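Local coordinates for protein putative hydroxymethylglutaryl-CoA synthase (Streptococcus mutans, PDB 3SQZ) that is a thiolase-fold enzyme that binds coenzyme A and probably condenses acetyl-CoA with acetoacetyl-CoA to hydroxymethylglutaryl-CoA, at residues E58-D63 / E379-I384; S77-T82 / Q187-I192; I42-S47 / K306-I311; E387-D392 / A397-Y402; D83-L88 / L110-S115. One frame throughout, in Å; residues are numbered along the deposited sequence.

Overall arrangement
Contacts 2, 3 and 5 are buried, near the middle of the chain. Contacts 2 and 3 have centres about 8 Å apart and reach neighbouring strands, 188-198 and 37-45, of the large mixed sheet. They are joined through Ser46, whose OG lies 2.7 Å from Ser77 OG and 2.7 Å from Ala189 O. Contact 5 centres about 9 Å from contact 2 and carries Glu113, a predicted acid-base residue. Contact 1 lies about 17 Å from contact 2, between centres, and meets coenzyme A through Asp63. Tyr381 OH of contact 1 probably hydrogen-bonds Gln187 NE2 of contact 2 (2.9 Å). Contact 4 is peripheral, and Ile81 and Pro80 of contact 2 pack against it.

Contact 1. Residues E58-D63 / E379-I384; sequences EARGED and ENYEKI. With COA (coenzyme A), chain D.
The Arg60 guanidinium meets the Glu382 carboxylate at its edge, and their planes are nearly coplanar, 26° apart. Tyr381 turns its ring edge to Arg60, with CE2 4.2 Å from NH2. The salt bridge ties helix 53-60 to helix 378-385, far apart in the sequence of this thiolase-fold protein. Arg60 NH2 donates to Glu382 OE2 at 2.8 Å, with an N-H...O angle of 149°. The acceptor uses its anti lone pair and sits 19° out of the guanidinium plane. The Glu382 chain runs extended beyond CG, which carries the carboxylate out to the arginine. Arg60 NE forms a second salt bridge, to Glu184, and Glu184 also binds the Tyr381 hydroxyl. Glu184 thus holds both Arg60 and Tyr381.

Gly61 ends the first helix in a Schellman motif. Beyond it, Asp63 N-caps the next helix through OD1, while its OD2 takes a weak hydrogen bond from N6A of coenzyme A at 2.9 Å. A water adds a second link between the charged groups: it accepts from Arg60 NH1 at 2.9 Å, in the guanidinium plane, and donates to Glu382 OE2 at 3.2 Å.

Contact 2. Residues S77-T82 / Q187-I192; sequences SIAPIT and QGAGSI
Strand 188-198 of the large mixed sheet is met here near its start by the end of strand 75-78, which belongs to a separate small sheet. Ser77 and Gly188 are the closest pair, with CA atoms 4.8 Å apart. The backbones touch through a CA-H...O contact from Gly188 CA to Ser77 O at 3.3 Å, with an angle of 140° at the hydrogen. Ser77 O and Ala189 N are buried here without a conventional hydrogen-bond partner. Ser77 CB lies 3.6 Å from Ala189 O. Ser77 OG is set anti to the carbonyl carbon (chi1 -67°) and bonds to Ser46 and Arg373. Ser46 OG also bonds to Ala189 O, so one hydroxyl serves both sides of the contact. Farther along, the methyls of Ala79 and Ala189 touch, CB to CB at 4.1 Å, and Ile174 of strand 166-175 packs on both. Small side chains allow this close approach. An edge strand of a small sheet and the loop after it thus pack on a strand of the large mixed sheet of a thiolase fold.

Contact 3. Residues I42-S47 / K306-I311; sequences IGFTSS and KQIGNI
Segment 42-47, on strand 37-45, faces the short helix 305-308 and the residues after it, and the nearest CA atoms, Ser46 and Ile308, are 7.9 Å apart. Side chains bridge that distance. Phe44 holds CG anti to its backbone N (chi1 178°), which sends the ring toward Ile308 and Ile311. The CD1 methyl of Ile308 comes from the opposite direction and meets the ring at CE2, 3.6 Å away. It lies nearly as close to Phe44 CZ, at 3.7 Å. The CD1 methyl of Ile311 reaches the ring's edge near its plane, 3.8 Å from CE1.

Strand 37-45 is a central strand of the nine-stranded mixed sheet in this thiolase fold, so the contact packs the end of helix 305-308 and the loop after it against that sheet. Gly309 ends the helix with positive phi. Asn310 follows, a predicted binding residue for hydroxymethylglutaryl-CoA; its OD1 accepts a hydrogen bond from Tyr312 N. Leu318 of helix 315-326 touches both Phe44 and Ile308. At the far end of the contact, Ser46 OG lies 4.3 Å from Ile308 CG2, while its polar partners belong to contact 2.

Contact 4. Residues E387-D392 / A397-Y402; sequences EEAQLD and ASFKEY
Glu387 and Tyr402 approach from opposite directions, with a weak hydrogen bond from Tyr402 OH to Glu387 OE1 at 2.7 Å. The carboxylate and ring planes are 65° apart. Glu387 reaches the hydroxyl through a fully extended chain, with CG anti to its backbone N (chi1 -176°). Its other oxygen, OE2, accepts from a water at 2.7 Å, and that water accepts from Lys400 N.

Apolar contacts follow along the segments. Ala389 CB lies in the plane of the Phe399 ring, at its edge, 3.9 Å from CE1. Ala397 CB packs on Leu391 CD2 at 3.7 Å and on Gln390 O at 3.5 Å. The two segments run in nearly opposite directions, 151° apart end to end, and form the two arms of a hairpin-like loop at the surface. Two waters bridge their backbones in place of direct strand pairing. One joins Gln390 N to Ser398 O; the other joins Gln390 O to Ser398 N.

Farther out, Ala397 bonds through its backbone to Ile412 of strand 407-413, and the Ile412 side chain touches Ala389, Leu391 and Phe399. Asp392 OD2 accepts from Lys394 N and Asn396 N in the turn between the arms. Pro80 and Thr82 pack on Tyr402.

Contact 5. Residues D83-L88 / L110-S115; sequences DDVVTL and LATESS
Val85, in the first turn of helix 85-94, points into segment 110-115. Its CB lies 3.7 Å from Ser114 O. From there the branches part. CG1 comes 3.5 Å from Ser114 O. CG2, anti to the backbone N, goes to Thr112 and comes 3.3 Å from OG1. It also meets Leu110 CD2 at 4.1 Å. The Val85 and Thr112 side chains cross at about a right angle.

Thr112 OG1 accepts from Ser114 N at 2.9 Å, an ST turn, and also bonds to Ser172 O and Asp173. Ser114 OG is held by Asp173 too. A water accepts from Val85 N and donates to Ser114 O, linking the helix start to the turn. Asp84 and Thr87 form a capping box at that start: Thr87 N donates to Asp84 OD1 at 3.0 Å, and Asp84 N to Thr87 OG1. The contact thus packs a capped helix N-terminus on strand 105-111 and the ST turn that follows it, the turn that carries Glu113, a predicted acid-base residue of the HMG-CoA synthase active site.

Contact 1. Residues E58-D63 / E379-I384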
# COMPACT_ATOMS: atom_id res chain seq x y z
N GLU A 58 7.27 3.48 -25.54
CA GLU A 58 7.21 4.01 -26.90
C GLU A 58 7.28 5.53 -26.90
O GLU A 58 8.02 6.12 -27.69
CB GLU A 58 5.93 3.54 -27.60
CG GLU A 58 5.73 4.19 -28.96
CD GLU A 58 4.47 3.72 -29.64
N ALA A 59 6.53 6.17 -26.01
CA ALA A 59 6.50 7.63 -25.97
C ALA A 59 7.84 8.21 -25.53
O ALA A 59 8.23 9.28 -25.99
CB ALA A 59 5.39 8.11 -25.05
N ARG A 60 8.53 7.50 -24.65
CA ARG A 60 9.76 8.02 -24.05
C ARG A 60 11.04 7.57 -24.76
O ARG A 60 12.13 7.98 -24.38
CB ARG A 60 9.83 7.65 -22.57
CG ARG A 60 8.71 8.23 -21.73
CD ARG A 60 8.83 9.74 -21.51
NE ARG A 60 7.66 10.21 -20.77
CZ ARG A 60 6.57 10.74 -21.32
NH1 ARG A 60 6.52 10.94 -22.63
NH2 ARG A 60 5.54 11.07 -20.55
N GLY A 61 10.90 6.72 -25.77
CA GLY A 61 12.05 6.21 -26.49
C GLY A 61 12.87 5.22 -25.68
O GLY A 61 14.08 5.08 -25.90
N GLU A 62 12.21 4.53 -24.76
CA GLU A 62 12.87 3.55 -23.92
C GLU A 62 12.67 2.15 -24.48
O GLU A 62 11.66 1.87 -25.11
CB GLU A 62 12.32 3.61 -22.49
CG GLU A 62 12.61 4.91 -21.75
CD GLU A 62 14.07 5.07 -21.39
OE1 GLU A 62 14.75 4.04 -21.21
OE2 GLU A 62 14.55 6.22 -21.29
N ASP A 63 13.65 1.28 -24.26
CA ASP A 63 13.51 -0.13 -24.56
C ASP A 63 12.40 -0.67 -23.67
O ASP A 63 12.50 -0.61 -22.45
CB ASP A 63 14.83 -0.85 -24.26
CG ASP A 63 14.82 -2.31 -24.68
OD1 ASP A 63 13.74 -2.90 -24.84
OD2 ASP A 63 15.93 -2.87 -24.85
N GLU A 379 -0.49 10.69 -23.96
CA GLU A 379 -0.99 12.07 -23.99
C GLU A 379 -2.09 12.32 -22.96
O GLU A 379 -2.06 13.32 -22.24
CB GLU A 379 -1.51 12.41 -25.39
CG GLU A 379 -0.42 12.55 -26.43
N ASN A 380 -3.06 11.42 -22.90
CA ASN A 380 -4.15 11.59 -21.94
C ASN A 380 -3.73 11.33 -20.51
O ASN A 380 -4.22 11.99 -19.59
CB ASN A 380 -5.36 10.74 -22.32
CG ASN A 380 -6.13 11.34 -23.47
OD1 ASN A 380 -6.18 12.56 -23.62
ND2 ASN A 380 -6.73 10.49 -24.29
N TYR A 381 -2.81 10.38 -20.31
CA TYR A 381 -2.25 10.16 -18.98
C TYR A 381 -1.55 11.42 -18.47
O TYR A 381 -1.70 11.80 -17.31
CB TYR A 381 -1.31 8.93 -18.96
CG TYR A 381 -0.01 9.17 -18.24
CD1 TYR A 381 0.06 9.13 -16.85
CD2 TYR A 381 1.15 9.46 -18.94
CE1 TYR A 381 1.25 9.38 -16.19
CE2 TYR A 381 2.34 9.70 -18.29
CZ TYR A 381 2.39 9.66 -16.91
OH TYR A 381 3.57 9.91 -16.25
N GLU A 382 -0.80 12.08 -19.34
CA GLU A 382 -0.09 13.30 -18.94
C GLU A 382 -1.06 14.38 -18.49
O GLU A 382 -0.85 15.06 -17.49
CB GLU A 382 0.78 13.83 -20.08
CG GLU A 382 2.00 12.98 -20.34
CD GLU A 382 2.78 13.43 -21.56
OE1 GLU A 382 2.27 14.28 -22.32
OE2 GLU A 382 3.89 12.93 -21.76
N LYS A 383 -2.15 14.53 -19.23
CA LYS A 383 -3.13 15.55 -18.92
C LYS A 383 -3.90 15.22 -17.64
O LYS A 383 -4.13 16.09 -16.80
CB LYS A 383 -4.11 15.72 -20.09
CG LYS A 383 -3.50 16.40 -21.30
N ILE A 384 -4.29 13.96 -17.50
CA ILE A 384 -5.13 13.56 -16.38
C ILE A 384 -4.33 13.44 -15.08
O ILE A 384 -4.74 13.96 -14.03
CB ILE A 384 -5.87 12.25 -16.71
CG1 ILE A 384 -6.92 12.51 -17.80
CG2 ILE A 384 -6.51 11.66 -15.48
CD1 ILE A 384 -7.54 11.25 -18.37
N1A COA D . 16.51 -4.89 -20.58
C2A COA D . 16.41 -5.34 -19.31
N3A COA D . 16.69 -4.49 -18.25
C4A COA D . 17.06 -3.20 -18.51
C5A COA D . 17.16 -2.73 -19.82
C6A COA D . 16.89 -3.56 -20.84
N6A COA D . 16.98 -3.09 -22.19
N7A COA D . 17.54 -1.42 -19.78
C8A COA D . 17.69 -1.06 -18.50
N9A COA D . 17.40 -2.20 -17.71
C1B COA D . 17.29 -2.23 -16.26
C2B COA D . 18.47 -2.45 -15.28
O2B COA D . 19.70 -2.99 -15.51
C3B COA D . 17.75 -2.44 -13.95
O3B COA D . 17.67 -3.48 -13.06
P3B COA D . 18.85 -3.89 -12.15
O7A COA D . 18.96 -2.86 -10.97
O8A COA D . 18.44 -5.31 -11.62
O9A COA D . 20.12 -3.95 -12.96
C4B COA D . 16.66 -1.46 -14.21
O4B COA D . 16.11 -1.96 -15.45
C5B COA D . 16.66 -0.03 -13.79
O5B COA D . 17.65 0.56 -14.58
P1A COA D . 17.98 2.10 -14.40
O1A COA D . 18.38 2.40 -12.90
O2A COA D . 19.09 2.49 -15.36
O3A COA D . 16.63 2.87 -14.76
P2A COA D . 16.31 4.37 -14.34
O4A COA D . 17.62 5.25 -14.34
O5A COA D . 15.30 4.95 -15.30
O6A COA D . 15.70 4.37 -12.86
CBP COA D . 14.44 3.56 -10.95
CCP COA D . 14.98 3.29 -12.33
CDP COA D . 15.59 3.78 -10.02
CEP COA D . 13.63 2.38 -10.46
CAP COA D . 13.57 4.78 -11.03
OAP COA D . 12.38 4.53 -11.66
C9P COA D . 13.35 5.44 -9.68
O9P COA D . 14.21 6.10 -9.11
N8P COA D . 12.00 5.26 -9.10
C7P COA D . 11.70 5.69 -7.75
C6P COA D . 12.32 4.81 -6.68
C5P COA D . 11.88 5.18 -5.26
O5P COA D . 10.84 5.78 -5.07
N4P COA D . 12.66 4.72 -4.15
C3P COA D . 12.20 4.97 -2.78
C2P COA D . 11.75 3.77 -2.00
S1P COA D . 12.80 2.36 -2.05
O HOH W 1 4.77 12.02 -24.66

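Contact 2. Residues S77-T82 / Q187-I192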
# COMPACT_ATOMS: atom_id res chain seq x y z
N SER A 77 -1.49 1.97 -12.34
CA SER A 77 -2.75 2.68 -12.16
C SER A 77 -2.54 4.18 -12.20
O SER A 77 -1.60 4.70 -11.60
CB SER A 77 -3.40 2.32 -10.82
OG SER A 77 -3.81 0.96 -10.83
N ILE A 78 -3.45 4.87 -12.88
CA ILE A 78 -3.43 6.32 -13.00
C ILE A 78 -4.71 6.87 -12.40
O ILE A 78 -5.80 6.39 -12.71
CB ILE A 78 -3.30 6.75 -14.48
CG1 ILE A 78 -1.94 6.31 -15.06
CG2 ILE A 78 -3.51 8.26 -14.64
CD1 ILE A 78 -0.74 6.84 -14.31
N ALA A 79 -4.56 7.87 -11.54
CA ALA A 79 -5.70 8.49 -10.86
C ALA A 79 -5.98 9.88 -11.43
O ALA A 79 -5.06 10.67 -11.58
CB ALA A 79 -5.44 8.60 -9.37
N PRO A 80 -7.26 10.17 -11.73
CA PRO A 80 -7.65 11.53 -12.10
C PRO A 80 -7.72 12.40 -10.85
O PRO A 80 -7.67 11.89 -9.73
CB PRO A 80 -9.05 11.33 -12.67
CG PRO A 80 -9.60 10.22 -11.82
CD PRO A 80 -8.43 9.29 -11.57
N ILE A 81 -7.86 13.70 -11.05
CA ILE A 81 -7.86 14.65 -9.95
C ILE A 81 -8.99 14.39 -8.95
O ILE A 81 -8.90 14.76 -7.78
CB ILE A 81 -7.93 16.10 -10.49
CG1 ILE A 81 -7.61 17.11 -9.39
CG2 ILE A 81 -9.28 16.39 -11.16
CD1 ILE A 81 -7.29 18.50 -9.92
N THR A 82 -10.06 13.73 -9.39
CA THR A 82 -11.22 13.50 -8.55
C THR A 82 -11.15 12.20 -7.74
O THR A 82 -12.07 11.89 -6.98
CB THR A 82 -12.50 13.51 -9.39
OG1 THR A 82 -12.36 12.53 -10.41
CG2 THR A 82 -12.72 14.88 -10.03
N GLN A 187 5.30 4.98 -10.95
CA GLN A 187 4.09 5.64 -10.48
C GLN A 187 3.01 4.61 -10.16
O GLN A 187 3.22 3.41 -10.35
CB GLN A 187 3.65 6.68 -11.51
CG GLN A 187 4.63 7.86 -11.53
CD GLN A 187 4.36 8.93 -12.57
OE1 GLN A 187 4.62 10.10 -12.32
NE2 GLN A 187 3.89 8.53 -13.76
N GLY A 188 1.87 5.06 -9.64
CA GLY A 188 0.78 4.16 -9.31
C GLY A 188 -0.21 4.81 -8.37
O GLY A 188 -0.05 5.98 -7.99
N ALA A 189 -1.25 4.08 -8.01
CA ALA A 189 -2.29 4.62 -7.14
C ALA A 189 -3.08 3.48 -6.52
O ALA A 189 -3.40 2.51 -7.21
CB ALA A 189 -3.22 5.52 -7.93
N GLY A 190 -3.41 3.59 -5.24
CA GLY A 190 -4.27 2.60 -4.63
C GLY A 190 -4.31 2.73 -3.13
O GLY A 190 -3.54 3.49 -2.52
N SER A 191 -5.24 1.99 -2.53
CA SER A 191 -5.39 1.98 -1.08
C SER A 191 -5.71 0.58 -0.60
O SER A 191 -6.57 -0.10 -1.16
CB SER A 191 -6.51 2.91 -0.63
OG SER A 191 -6.72 2.81 0.78
N ILE A 192 -5.03 0.18 0.47
CA ILE A 192 -5.34 -1.01 1.24
C ILE A 192 -6.08 -0.61 2.51
O ILE A 192 -5.69 0.35 3.18
CB ILE A 192 -4.04 -1.75 1.63
CG1 ILE A 192 -3.44 -2.44 0.40
CG2 ILE A 192 -4.29 -2.73 2.77
CD1 ILE A 192 -4.10 -3.74 0.00

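Contact 3. Residues I42-S47 / K306-I311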
# COMPACT_ATOMS: atom_id res chain seq x y z
N ILE A 42 -9.08 -7.62 4.58
CA ILE A 42 -8.27 -6.73 3.77
C ILE A 42 -9.08 -6.30 2.55
O ILE A 42 -9.60 -7.14 1.82
CB ILE A 42 -6.97 -7.40 3.28
CG1 ILE A 42 -6.15 -7.96 4.44
CG2 ILE A 42 -6.14 -6.43 2.46
CD1 ILE A 42 -4.99 -8.85 4.02
N GLY A 43 -9.19 -4.99 2.35
CA GLY A 43 -9.83 -4.43 1.17
C GLY A 43 -8.81 -3.72 0.32
O GLY A 43 -7.78 -3.25 0.83
N PHE A 44 -9.07 -3.66 -0.98
CA PHE A 44 -8.19 -2.93 -1.88
C PHE A 44 -9.00 -2.22 -2.94
O PHE A 44 -9.90 -2.79 -3.53
CB PHE A 44 -7.19 -3.86 -2.58
CG PHE A 44 -6.29 -3.14 -3.54
CD1 PHE A 44 -5.36 -2.23 -3.07
CD2 PHE A 44 -6.41 -3.33 -4.91
CE1 PHE A 44 -4.54 -1.53 -3.95
CE2 PHE A 44 -5.59 -2.64 -5.79
CZ PHE A 44 -4.66 -1.74 -5.31
N THR A 45 -8.65 -0.96 -3.20
CA THR A 45 -9.23 -0.17 -4.28
C THR A 45 -8.08 0.49 -5.06
O THR A 45 -7.16 1.02 -4.44
CB THR A 45 -10.20 0.94 -3.74
OG1 THR A 45 -11.33 0.33 -3.11
CG2 THR A 45 -10.69 1.87 -4.85
N SER A 46 -8.16 0.50 -6.38
CA SER A 46 -7.26 1.32 -7.17
C SER A 46 -8.09 2.28 -8.01
O SER A 46 -9.31 2.33 -7.87
CB SER A 46 -6.32 0.46 -8.01
OG SER A 46 -5.30 1.24 -8.59
N SER A 47 -7.43 3.07 -8.84
CA SER A 47 -8.12 3.99 -9.72
C SER A 47 -8.68 3.24 -10.93
O SER A 47 -8.47 2.03 -11.10
CB SER A 47 -7.18 5.10 -10.16
OG SER A 47 -6.00 4.54 -10.69
N LYS A 306 2.75 -5.77 -10.32
CA LYS A 306 3.13 -5.73 -11.73
C LYS A 306 2.09 -5.01 -12.59
O LYS A 306 2.42 -4.54 -13.68
CB LYS A 306 3.32 -7.14 -12.29
CG LYS A 306 4.57 -7.82 -11.81
CD LYS A 306 4.80 -9.13 -12.54
CE LYS A 306 6.11 -9.78 -12.13
NZ LYS A 306 6.33 -11.09 -12.79
N GLN A 307 0.85 -4.98 -12.13
CA GLN A 307 -0.25 -4.37 -12.88
C GLN A 307 -0.66 -2.99 -12.37
O GLN A 307 -1.40 -2.29 -13.04
CB GLN A 307 -1.49 -5.27 -12.82
CG GLN A 307 -1.28 -6.70 -13.28
CD GLN A 307 -0.64 -6.77 -14.63
OE1 GLN A 307 -1.10 -6.14 -15.59
NE2 GLN A 307 0.43 -7.54 -14.73
N ILE A 308 -0.22 -2.65 -11.16
CA ILE A 308 -0.68 -1.46 -10.45
C ILE A 308 0.41 -0.40 -10.26
O ILE A 308 0.12 0.80 -10.29
CB ILE A 308 -1.24 -1.87 -9.06
CG1 ILE A 308 -2.54 -2.64 -9.28
CG2 ILE A 308 -1.44 -0.65 -8.14
CD1 ILE A 308 -2.96 -3.46 -8.11
N GLY A 309 1.65 -0.83 -10.09
CA GLY A 309 2.72 0.11 -9.82
C GLY A 309 2.90 0.36 -8.34
O GLY A 309 2.45 -0.41 -7.49
N ASN A 310 3.56 1.47 -8.03
CA ASN A 310 3.89 1.85 -6.66
C ASN A 310 2.69 2.51 -5.99
O ASN A 310 2.12 3.46 -6.53
CB ASN A 310 5.06 2.83 -6.75
CG ASN A 310 5.69 3.16 -5.42
OD1 ASN A 310 5.28 2.68 -4.36
ND2 ASN A 310 6.74 3.97 -5.47
N ILE A 311 2.33 2.03 -4.80
CA ILE A 311 1.29 2.69 -4.01
C ILE A 311 1.80 3.11 -2.64
O ILE A 311 1.03 3.26 -1.69
CB ILE A 311 -0.03 1.86 -3.94
CG1 ILE A 311 0.12 0.58 -3.11
CG2 ILE A 311 -0.53 1.57 -5.36
CD1 ILE A 311 -1.21 -0.08 -2.79

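Contact 4. Residues E387-D392 / A397-Y402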
# COMPACT_ATOMS: atom_id res chain seq x y z
N GLU A 387 -3.04 16.92 -13.72
CA GLU A 387 -4.00 18.00 -13.55
C GLU A 387 -3.94 18.53 -12.11
O GLU A 387 -3.80 17.75 -11.17
CB GLU A 387 -5.41 17.52 -13.87
CG GLU A 387 -6.44 18.63 -13.80
CD GLU A 387 -7.85 18.19 -14.13
OE1 GLU A 387 -8.03 17.08 -14.68
OE2 GLU A 387 -8.78 18.97 -13.85
N GLU A 388 -4.02 19.84 -11.95
CA GLU A 388 -4.11 20.46 -10.63
C GLU A 388 -5.36 21.32 -10.57
O GLU A 388 -5.85 21.78 -11.60
CB GLU A 388 -2.84 21.27 -10.31
CG GLU A 388 -1.59 20.40 -10.24
CD GLU A 388 -0.35 21.14 -9.76
OE1 GLU A 388 0.67 21.12 -10.48
OE2 GLU A 388 -0.38 21.71 -8.64
N ALA A 389 -5.88 21.52 -9.37
CA ALA A 389 -7.10 22.31 -9.20
C ALA A 389 -6.86 23.76 -9.60
O ALA A 389 -5.83 24.35 -9.28
CB ALA A 389 -7.59 22.23 -7.76
N GLN A 390 -7.83 24.33 -10.31
CA GLN A 390 -7.76 25.73 -10.70
C GLN A 390 -8.72 26.54 -9.82
O GLN A 390 -9.92 26.56 -10.06
CB GLN A 390 -8.11 25.89 -12.18
CG GLN A 390 -7.27 25.01 -13.11
CD GLN A 390 -5.78 25.25 -12.94
OE1 GLN A 390 -5.01 24.31 -12.72
NE2 GLN A 390 -5.36 26.51 -13.06
N LEU A 391 -8.17 27.19 -8.81
CA LEU A 391 -8.98 27.89 -7.83
C LEU A 391 -9.25 29.32 -8.27
O LEU A 391 -8.36 30.00 -8.76
CB LEU A 391 -8.29 27.91 -6.47
CG LEU A 391 -8.13 26.55 -5.81
CD1 LEU A 391 -7.08 26.61 -4.72
CD2 LEU A 391 -9.46 26.06 -5.26
N ASP A 392 -10.49 29.77 -8.08
CA ASP A 392 -10.77 31.19 -8.27
C ASP A 392 -10.38 31.96 -7.01
O ASP A 392 -9.86 31.37 -6.07
CB ASP A 392 -12.23 31.43 -8.69
CG ASP A 392 -13.23 31.15 -7.57
OD1 ASP A 392 -14.44 31.09 -7.87
OD2 ASP A 392 -12.81 31.01 -6.41
N ALA A 397 -13.14 25.57 -7.01
CA ALA A 397 -12.66 24.86 -8.19
C ALA A 397 -13.67 23.82 -8.61
O ALA A 397 -14.29 23.16 -7.77
CB ALA A 397 -11.32 24.19 -7.91
N SER A 398 -13.83 23.67 -9.92
CA SER A 398 -14.68 22.64 -10.49
C SER A 398 -13.84 21.64 -11.27
O SER A 398 -12.73 21.95 -11.71
CB SER A 398 -15.74 23.26 -11.40
OG SER A 398 -15.12 23.95 -12.47
N PHE A 399 -14.38 20.43 -11.44
CA PHE A 399 -13.68 19.36 -12.14
C PHE A 399 -14.58 18.69 -13.15
O PHE A 399 -15.78 18.58 -12.95
CB PHE A 399 -13.20 18.31 -11.14
CG PHE A 399 -12.42 18.87 -10.00
CD1 PHE A 399 -11.19 19.47 -10.22
CD2 PHE A 399 -12.92 18.83 -8.70
CE1 PHE A 399 -10.47 20.01 -9.17
CE2 PHE A 399 -12.20 19.37 -7.65
CZ PHE A 399 -10.98 19.96 -7.88
N LYS A 400 -13.97 18.22 -14.24
CA LYS A 400 -14.66 17.34 -15.15
C LYS A 400 -15.01 16.06 -14.41
O LYS A 400 -14.38 15.71 -13.41
CB LYS A 400 -13.76 17.02 -16.35
N GLU A 401 -16.03 15.35 -14.89
CA GLU A 401 -16.35 14.05 -14.33
C GLU A 401 -15.44 12.99 -14.94
O GLU A 401 -15.38 12.83 -16.16
CB GLU A 401 -17.81 13.67 -14.55
CG GLU A 401 -18.21 12.39 -13.82
CD GLU A 401 -19.61 11.90 -14.17
OE1 GLU A 401 -20.38 12.66 -14.79
OE2 GLU A 401 -19.93 10.75 -13.82
N TYR A 402 -14.73 12.28 -14.08
CA TYR A 402 -13.86 11.19 -14.48
C TYR A 402 -14.41 9.90 -13.92
O TYR A 402 -15.30 9.91 -13.07
CB TYR A 402 -12.44 11.43 -13.95
CG TYR A 402 -11.74 12.62 -14.56
CD1 TYR A 402 -11.17 12.53 -15.83
CD2 TYR A 402 -11.64 13.83 -13.88
CE1 TYR A 402 -10.53 13.61 -16.40
CE2 TYR A 402 -11.00 14.91 -14.44
CZ TYR A 402 -10.44 14.80 -15.70
OH TYR A 402 -9.80 15.87 -16.26
O HOH W 2 -11.27 18.96 -14.76
O HOH W 3 -10.00 22.81 -11.32
O HOH W 4 -12.05 25.39 -11.50

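Contact 5. Residues D83-L88 / L110-S115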
# COMPACT_ATOMS: atom_id res chain seq x y z
N ASP A 83 -10.06 11.45 -7.88
CA ASP A 83 -9.86 10.22 -7.12
C ASP A 83 -8.53 10.38 -6.38
O ASP A 83 -7.46 10.25 -6.98
CB ASP A 83 -9.80 9.02 -8.08
CG ASP A 83 -10.37 7.72 -7.48
OD1 ASP A 83 -10.66 7.65 -6.26
OD2 ASP A 83 -10.53 6.75 -8.26
N ASP A 84 -8.60 10.69 -5.08
CA ASP A 84 -7.42 11.05 -4.31
C ASP A 84 -7.21 10.12 -3.13
O ASP A 84 -7.84 9.05 -3.05
CB ASP A 84 -7.50 12.52 -3.85
CG ASP A 84 -8.57 12.76 -2.81
OD1 ASP A 84 -9.27 11.81 -2.40
OD2 ASP A 84 -8.69 13.94 -2.39
N VAL A 85 -6.33 10.50 -2.21
CA VAL A 85 -6.05 9.66 -1.05
C VAL A 85 -7.32 9.30 -0.28
O VAL A 85 -7.49 8.17 0.19
CB VAL A 85 -5.01 10.34 -0.11
CG1 VAL A 85 -5.50 11.70 0.41
CG2 VAL A 85 -4.63 9.42 1.04
N VAL A 86 -8.21 10.27 -0.13
CA VAL A 86 -9.43 10.09 0.65
C VAL A 86 -10.41 9.15 -0.04
O VAL A 86 -10.95 8.23 0.59
CB VAL A 86 -10.12 11.45 0.91
CG1 VAL A 86 -11.53 11.26 1.44
CG2 VAL A 86 -9.29 12.27 1.88
N THR A 87 -10.64 9.37 -1.33
CA THR A 87 -11.63 8.55 -2.03
C THR A 87 -11.14 7.12 -2.20
O THR A 87 -11.93 6.18 -2.06
CB THR A 87 -12.03 9.17 -3.37
OG1 THR A 87 -10.87 9.32 -4.18
CG2 THR A 87 -12.66 10.53 -3.15
N LEU A 88 -9.86 6.94 -2.49
CA LEU A 88 -9.31 5.59 -2.59
C LEU A 88 -9.40 4.89 -1.23
O LEU A 88 -9.77 3.71 -1.16
CB LEU A 88 -7.88 5.61 -3.11
CG LEU A 88 -7.72 6.05 -4.57
CD1 LEU A 88 -6.26 6.26 -4.89
CD2 LEU A 88 -8.37 5.06 -5.54
N LEU A 110 -5.21 6.79 8.95
CA LEU A 110 -4.80 6.90 7.55
C LEU A 110 -3.29 7.05 7.48
O LEU A 110 -2.75 8.06 7.95
CB LEU A 110 -5.47 8.10 6.90
CG LEU A 110 -4.97 8.43 5.48
CD1 LEU A 110 -5.22 7.29 4.50
CD2 LEU A 110 -5.61 9.73 4.99
N ALA A 111 -2.62 6.05 6.91
CA ALA A 111 -1.20 6.12 6.59
C ALA A 111 -1.08 6.61 5.15
O ALA A 111 -1.70 6.04 4.25
CB ALA A 111 -0.57 4.75 6.74
N THR A 112 -0.33 7.69 4.94
CA THR A 112 -0.19 8.24 3.61
C THR A 112 1.01 9.16 3.54
O THR A 112 1.46 9.70 4.56
CB THR A 112 -1.47 9.03 3.19
OG1 THR A 112 -1.39 9.39 1.81
CG2 THR A 112 -1.65 10.31 4.02
N GLU A 113 1.52 9.36 2.33
CA GLU A 113 2.43 10.46 2.03
C GLU A 113 1.86 11.32 0.90
O GLU A 113 2.59 12.09 0.28
CB GLU A 113 3.85 9.97 1.73
CG GLU A 113 3.94 8.96 0.60
CD GLU A 113 5.37 8.64 0.20
OE1 GLU A 113 6.02 9.53 -0.38
OE2 GLU A 113 5.83 7.50 0.47
N SER A 114 0.55 11.20 0.68
CA SER A 114 -0.14 11.92 -0.39
C SER A 114 -1.26 12.78 0.20
O SER A 114 -2.34 12.90 -0.38
CB SER A 114 -0.74 10.91 -1.39
OG SER A 114 0.25 10.06 -1.93
N SER A 115 -1.00 13.38 1.35
CA SER A 115 -2.04 14.13 2.06
C SER A 115 -2.58 15.31 1.26
O SER A 115 -1.89 15.88 0.42
CB SER A 115 -1.52 14.61 3.41
OG SER A 115 -0.44 15.51 3.27
O HOH W 5 -4.14 12.38 -2.67